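Local coordinates for protein cupin 2, conserved barrel (Desulfitobacterium hafniense, PDB 2OZJ) that is of unknown function but belongs to the cupin superfamily, adopting its conserved beta-barrel fold and assembling as a pair of subunits, at residues A[69-74]-A[84-89]. Numbering follows the deposited sequence.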
ATOM      1  N   ALA A  69     -14.660   1.639   8.243  1.00 17.19           N
ATOM      2  CA  ALA A  69     -15.325   2.147   7.054  1.00 16.18           C
ATOM      3  C   ALA A  69     -16.323   1.111   6.538  1.00 16.26           C
ATOM      4  O   ALA A  69     -16.352  -0.034   6.999  1.00 15.24           O
ATOM      5  CB  ALA A  69     -14.294   2.478   5.967  1.00 18.96           C
ATOM      6  N   VAL A  70     -17.136   1.534   5.579  1.00 16.65           N
ATOM      7  CA  VAL A  70     -18.097   0.668   4.916  1.00 17.40           C
ATOM      8  C   VAL A  70     -18.061   0.997   3.439  1.00 17.96           C
ATOM      9  O   VAL A  70     -18.069   2.179   3.071  1.00 20.51           O
ATOM     10  CB  VAL A  70     -19.535   0.888   5.437  1.00 19.43           C
ATOM     11  CG1 VAL A  70     -20.518  -0.047   4.736  1.00 14.28           C
ATOM     12  CG2 VAL A  70     -19.589   0.689   6.934  1.00 23.07           C
ATOM     13  N   ILE A  71     -17.999  -0.025   2.594  1.00 14.45           N
ATOM     14  CA  ILE A  71     -18.068   0.170   1.164  1.00 16.60           C
ATOM     15  C   ILE A  71     -19.372  -0.392   0.647  1.00 15.87           C
ATOM     16  O   ILE A  71     -19.773  -1.497   1.013  1.00 16.87           O
ATOM     17  CB  ILE A  71     -16.925  -0.496   0.381  1.00 15.79           C
ATOM     18  CG1 ILE A  71     -15.597   0.076   0.797  1.00 19.48           C
ATOM     19  CG2 ILE A  71     -17.088  -0.208  -1.090  1.00 15.25           C
ATOM     20  CD1 ILE A  71     -14.365  -0.530  -0.003  1.00 23.71           C
ATOM     21  N   THR A  72     -20.033   0.381  -0.212  1.00 17.96           N
ATOM     22  CA  THR A  72     -21.334   0.008  -0.780  1.00 18.76           C
ATOM     23  C   THR A  72     -21.246  -0.191  -2.283  1.00 19.52           C
ATOM     24  O   THR A  72     -20.734   0.689  -2.964  1.00 21.37           O
ATOM     25  CB  THR A  72     -22.373   1.147  -0.528  1.00 19.74           C
ATOM     26  OG1 THR A  72     -22.593   1.289   0.877  1.00 23.48           O
ATOM     27  CG2 THR A  72     -23.697   0.851  -1.195  1.00 22.51           C
ATOM     28  N   PHE A  73     -21.777  -1.309  -2.801  1.00 23.94           N
ATOM     29  CA  PHE A  73     -21.907  -1.509  -4.268  1.00 25.23           C
ATOM     30  C   PHE A  73     -22.893  -2.574  -4.675  1.00 27.82           C
ATOM     31  O   PHE A  73     -22.742  -3.732  -4.283  1.00 28.76           O
ATOM     32  CB  PHE A  73     -20.568  -1.799  -4.981  1.00 27.24           C
ATOM     33  CG  PHE A  73     -19.582  -2.600  -4.183  1.00 25.40           C
ATOM     34  CD1 PHE A  73     -19.981  -3.516  -3.220  1.00 26.95           C
ATOM     35  CD2 PHE A  73     -18.233  -2.438  -4.421  1.00 27.49           C
ATOM     36  CE1 PHE A  73     -19.066  -4.226  -2.509  1.00 29.46           C
ATOM     37  CE2 PHE A  73     -17.312  -3.149  -3.706  1.00 28.64           C
ATOM     38  CZ  PHE A  73     -17.726  -4.049  -2.749  1.00 31.45           C
ATOM     39  N   ASP A  74     -23.928  -2.151  -5.415  1.00 27.89           N
ATOM     40  CA  ASP A  74     -24.799  -3.081  -6.129  1.00 27.49           C
ATOM     41  C   ASP A  74     -25.739  -3.820  -5.181  1.00 26.67           C
ATOM     42  O   ASP A  74     -26.938  -3.541  -5.129  1.00 29.47           O
ATOM     43  CB  ASP A  74     -23.968  -4.083  -6.934  1.00 26.51           C
ATOM     44  N   ASP A  84      -7.539  -4.051   6.827  1.00 12.83           N
ATOM     45  CA  ASP A  84      -8.244  -4.661   5.700  1.00 12.34           C
ATOM     46  C   ASP A  84      -7.873  -4.021   4.370  1.00 12.29           C
ATOM     47  O   ASP A  84      -7.709  -2.798   4.291  1.00 14.06           O
ATOM     48  CB  ASP A  84      -9.761  -4.539   5.864  1.00 14.10           C
ATOM     49  CG  ASP A  84     -10.366  -5.540   6.864  1.00 16.18           C
ATOM     50  OD1 ASP A  84      -9.782  -6.605   7.251  1.00 14.96           O
ATOM     51  OD2 ASP A  84     -11.522  -5.237   7.244  1.00 14.28           O
ATOM     52  N   VAL A  85      -7.780  -4.883   3.354  1.00 12.89           N
ATOM     53  CA  VAL A  85      -7.655  -4.517   1.973  1.00 16.53           C
ATOM     54  C   VAL A  85      -8.855  -5.071   1.220  1.00 13.09           C
ATOM     55  O   VAL A  85      -9.397  -6.175   1.527  1.00 13.98           O
ATOM     56  CB  VAL A  85      -6.290  -4.995   1.379  1.00 16.54           C
ATOM     57  CG1 VAL A  85      -6.271  -6.533   1.191  1.00 15.05           C
ATOM     58  CG2 VAL A  85      -6.008  -4.296   0.123  1.00 24.12           C
ATOM     59  N   LEU A  86      -9.326  -4.282   0.270  1.00 13.81           N
ATOM     60  CA  LEU A  86     -10.349  -4.715  -0.674  1.00 11.42           C
ATOM     61  C   LEU A  86     -10.030  -4.135  -2.034  1.00 13.57           C
ATOM     62  O   LEU A  86      -9.677  -2.960  -2.128  1.00 16.33           O
ATOM     63  CB  LEU A  86     -11.749  -4.248  -0.238  1.00 10.22           C
ATOM     64  CG  LEU A  86     -12.928  -4.982  -0.909  1.00 11.80           C
ATOM     65  CD1 LEU A  86     -13.076  -6.464  -0.506  1.00 11.31           C
ATOM     66  CD2 LEU A  86     -14.229  -4.266  -0.596  1.00 16.83           C
HETATM   67  N   MSE A  87     -10.134  -4.957  -3.076  1.00 10.08           N
HETATM   68  CA  MSE A  87      -9.949  -4.516  -4.445  1.00 12.70           C
HETATM   69  C   MSE A  87     -11.310  -4.343  -5.093  1.00  9.46           C
HETATM   70  O   MSE A  87     -12.162  -5.227  -5.014  1.00 12.69           O
HETATM   71  CB  MSE A  87      -9.129  -5.533  -5.233  1.00 12.52           C
HETATM   72  CG  MSE A  87      -8.559  -4.960  -6.547  1.00 10.25           C
HETATM   73 SE   MSE A  87      -9.749  -5.066  -8.024  0.75 18.12          SE
HETATM   74  CE  MSE A  87      -9.186  -6.700  -8.868  1.00 21.78           C
ATOM     75  N   VAL A  88     -11.514  -3.166  -5.683  1.00 12.51           N
ATOM     76  CA  VAL A  88     -12.747  -2.851  -6.403  1.00 10.36           C
ATOM     77  C   VAL A  88     -12.411  -2.704  -7.890  1.00  8.68           C
ATOM     78  O   VAL A  88     -11.655  -1.809  -8.268  1.00 11.35           O
ATOM     79  CB  VAL A  88     -13.421  -1.563  -5.829  1.00 11.80           C
ATOM     80  CG1 VAL A  88     -14.670  -1.216  -6.601  1.00 12.57           C
ATOM     81  CG2 VAL A  88     -13.731  -1.727  -4.324  1.00 14.78           C
ATOM     82  N   PRO A  89     -12.936  -3.601  -8.734  1.00  9.97           N
ATOM     83  CA  PRO A  89     -12.520  -3.605 -10.141  1.00 11.81           C
ATOM     84  C   PRO A  89     -13.014  -2.409 -10.945  1.00 13.09           C
ATOM     85  O   PRO A  89     -14.008  -1.787 -10.585  1.00 14.53           O
ATOM     86  CB  PRO A  89     -13.097  -4.922 -10.690  1.00 13.73           C
ATOM     87  CG  PRO A  89     -14.170  -5.306  -9.755  1.00 15.38           C
ATOM     88  CD  PRO A  89     -13.860  -4.714  -8.424  1.00 11.25           C
TER
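I71 and F73 meet L86 and V88 across the interior of the cupin beta-barrel, where strands 69-73 and 84-88 belong to facing sheets. The strands run nearly parallel, their axes inclined by 18° and 10.6 Å apart at closest approach. That spacing is too wide for backbone pairing, and no hydrogen bond crosses the gap; it is bridged by apolar side chains alone. Strand alternation decides which side chains meet: I71, F73, L86 and V88 all start toward the opposite strand, whereas M87, a selenomethionine here, points away and packs on Q10 of the second subunit.

The aliphatic contact joins I71 and L86, which approach from opposite sides of the interior with their ends offset laterally rather than head-on, I71 CD1 lying 3.8 Å from L86 CD2. Branched, flexible-ended chains suit this place because each reaches somewhat less than halfway across, leaving the two methyls at van der Waals distance. In I71 the extended second torsion (chi2 -178°) carries CD1 outward from the strand, while CG2 remains close to its own sheet and lies over one face of the F73 ring, 3.9 Å above its plane and nearer the perimeter than the centre.

The aromatic contacts come from F73, whose long, flat side chain spans more of the gap than the compact valine opposite could. L86 CD2 also serves here, 4.1 Å from F73 CZ, so this one methyl touches both I71 and F73. H94 touches both F73 and V88, Y62 touches both I71 and V88, and I78 adds to the packing on F73. V88 is short and beta-branched, well suited to a strand, and places CG2 beside its backbone N; from there this methyl meets the phenyl edge near the ring plane, 3.9 Å from F73 CE2.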